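Side-chain contact in rhamnose ABC transporter, rhamnose-binding protein (Actinomyces odontolyticus ATCC 17982, PDB 5BQ3), which probably binds a carbohydrate, likely rhamnose, and delivers it to an ABC transporter for uptake: residues A[76-81]-A[101-106]. Sequence-based numbering, arbitrary orientation.
Sequences SFINSE and PALQDA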
loop_
_atom_site.group_PDB
_atom_site.type_symbol
_atom_site.label_atom_id
_atom_site.label_comp_id
_atom_site.label_asym_id
_atom_site.label_seq_id
_atom_site.Cartn_x
_atom_site.Cartn_y
_atom_site.Cartn_z
ATOM N N SER A 76 -10.727 22.007 0.043
ATOM C CA SER A 76 -10.758 23.170 0.942
ATOM C C SER A 76 -9.490 23.257 1.801
ATOM O O SER A 76 -9.034 24.362 2.092
ATOM C CB SER A 76 -11.994 23.133 1.836
ATOM O OG SER A 76 -12.029 21.967 2.641
ATOM N N PHE A 77 -8.917 22.098 2.181
ATOM C CA PHE A 77 -7.704 21.995 2.996
ATOM C C PHE A 77 -6.444 22.308 2.182
ATOM O O PHE A 77 -5.514 22.890 2.739
ATOM C CB PHE A 77 -7.596 20.610 3.653
ATOM C CG PHE A 77 -8.669 20.372 4.687
ATOM C CD1 PHE A 77 -8.504 20.806 5.997
ATOM C CD2 PHE A 77 -9.861 19.746 4.344
ATOM C CE1 PHE A 77 -9.509 20.612 6.946
ATOM C CE2 PHE A 77 -10.868 19.554 5.292
ATOM C CZ PHE A 77 -10.687 19.988 6.587
ATOM N N ILE A 78 -6.415 21.941 0.876
ATOM C CA ILE A 78 -5.285 22.228 -0.022
ATOM C C ILE A 78 -5.196 23.751 -0.206
ATOM O O ILE A 78 -4.127 24.322 -0.002
ATOM C CB ILE A 78 -5.378 21.472 -1.388
ATOM C CG1 ILE A 78 -5.397 19.938 -1.196
ATOM C CG2 ILE A 78 -4.228 21.878 -2.330
ATOM C CD1 ILE A 78 -6.175 19.174 -2.269
ATOM N N ASN A 79 -6.334 24.399 -0.534
ATOM C CA ASN A 79 -6.458 25.846 -0.742
ATOM C C ASN A 79 -6.087 26.642 0.514
ATOM O O ASN A 79 -5.504 27.720 0.390
ATOM C CB ASN A 79 -7.881 26.208 -1.185
ATOM C CG ASN A 79 -8.306 25.635 -2.521
ATOM O OD1 ASN A 79 -7.492 25.356 -3.413
ATOM N ND2 ASN A 79 -9.608 25.485 -2.699
ATOM N N SER A 80 -6.420 26.110 1.714
ATOM C CA SER A 80 -6.126 26.722 3.014
ATOM C C SER A 80 -4.620 26.791 3.271
ATOM O O SER A 80 -4.133 27.807 3.769
ATOM C CB SER A 80 -6.800 25.940 4.136
ATOM O OG SER A 80 -8.212 26.051 4.071
ATOM N N GLU A 81 -3.892 25.715 2.919
ATOM C CA GLU A 81 -2.443 25.610 3.097
ATOM C C GLU A 81 -1.686 26.513 2.122
ATOM O O GLU A 81 -0.606 26.990 2.466
ATOM C CB GLU A 81 -1.969 24.154 2.957
ATOM C CG GLU A 81 -2.449 23.219 4.061
ATOM C CD GLU A 81 -2.177 23.647 5.492
ATOM O OE1 GLU A 81 -0.991 23.833 5.852
ATOM O OE2 GLU A 81 -3.156 23.776 6.263
ATOM N N PRO A 101 -7.170 20.378 -9.620
ATOM C CA PRO A 101 -7.070 21.840 -9.812
ATOM C C PRO A 101 -6.501 22.582 -8.597
ATOM O O PRO A 101 -5.774 23.557 -8.779
ATOM C CB PRO A 101 -8.517 22.268 -10.078
ATOM C CG PRO A 101 -9.215 21.042 -10.476
ATOM C CD PRO A 101 -8.580 19.949 -9.693
ATOM N N ALA A 102 -6.819 22.117 -7.370
ATOM C CA ALA A 102 -6.335 22.703 -6.118
ATOM C C ALA A 102 -4.829 22.473 -5.954
ATOM O O ALA A 102 -4.126 23.372 -5.494
ATOM C CB ALA A 102 -7.091 22.123 -4.935
ATOM N N LEU A 103 -4.336 21.283 -6.361
ATOM C CA LEU A 103 -2.918 20.917 -6.298
ATOM C C LEU A 103 -2.105 21.644 -7.378
ATOM O O LEU A 103 -0.932 21.940 -7.157
ATOM C CB LEU A 103 -2.729 19.397 -6.429
ATOM C CG LEU A 103 -3.244 18.510 -5.290
ATOM C CD1 LEU A 103 -3.090 17.041 -5.640
ATOM C CD2 LEU A 103 -2.544 18.814 -3.976
ATOM N N GLN A 104 -2.724 21.929 -8.540
ATOM C CA GLN A 104 -2.085 22.656 -9.641
ATOM C C GLN A 104 -1.918 24.132 -9.271
ATOM O O GLN A 104 -0.940 24.758 -9.685
ATOM C CB GLN A 104 -2.883 22.498 -10.940
ATOM C CG GLN A 104 -2.622 21.163 -11.636
ATOM C CD GLN A 104 -3.459 20.958 -12.872
ATOM O OE1 GLN A 104 -4.663 21.206 -12.886
ATOM N NE2 GLN A 104 -2.845 20.444 -13.923
ATOM N N ASP A 105 -2.853 24.670 -8.460
ATOM C CA ASP A 105 -2.814 26.041 -7.942
ATOM C C ASP A 105 -1.733 26.168 -6.868
ATOM O O ASP A 105 -1.206 27.258 -6.655
ATOM C CB ASP A 105 -4.183 26.455 -7.374
ATOM C CG ASP A 105 -5.227 26.858 -8.402
ATOM O OD1 ASP A 105 -4.838 27.275 -9.523
ATOM O OD2 ASP A 105 -6.431 26.816 -8.066
ATOM N N ALA A 106 -1.409 25.049 -6.192
ATOM C CA ALA A 106 -0.361 24.988 -5.176
ATOM C C ALA A 106 1.012 25.065 -5.843
ATOM O O ALA A 106 1.867 25.827 -5.390
ATOM C CB ALA A 106 -0.490 23.710 -4.359
HETATM O O HOH W 1 -4.759 25.665 -4.188
#
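Ile78 packs its CG2 branch against Ala102 and carries the apolar contact between segments 76-81 and 101-106. Its chi1 of -60° sets CG1 beside the backbone N and opposite the carbonyl carbon, which leaves CG2 as the branch lying against the helix turn at Ala102, 3.5 Å from the Ala102 carbonyl O and 3.9 Å from Ala102 CB. Ile78 CG2 and the terminal CD1 both face CD2 of Leu103 from one side, at 3.9 and 4.0 Å respectively, the two side chains crossing at about a right angle. Ile78 also touches Ile91, and Leu103 touches Leu89 and Ile91, which places the pair between the helices and strand 88-91. Replacing Ile78 by an alanine removes CG2 and CD1, which is likely to cost Leu103 CD2 its partners on segment 76-81 and open a gap next to Ile91. Asn79 OD1 also approaches Ala102 CB, at 3.6 Å, and a water bridges the helices by donating to this oxygen, 2.9 Å away, and to Ala102 O at 2.7 Å. The segments run nearly parallel, their axes 11° apart and 9.1 Å at closest, as expected of successive helices on one face of a Rossmann-like periplasmic binding protein domain. No direct hydrogen bond joins them; cohesion therefore rests on hydrocarbon packing beside the sheet, with a single water linking the polar groups at its margin.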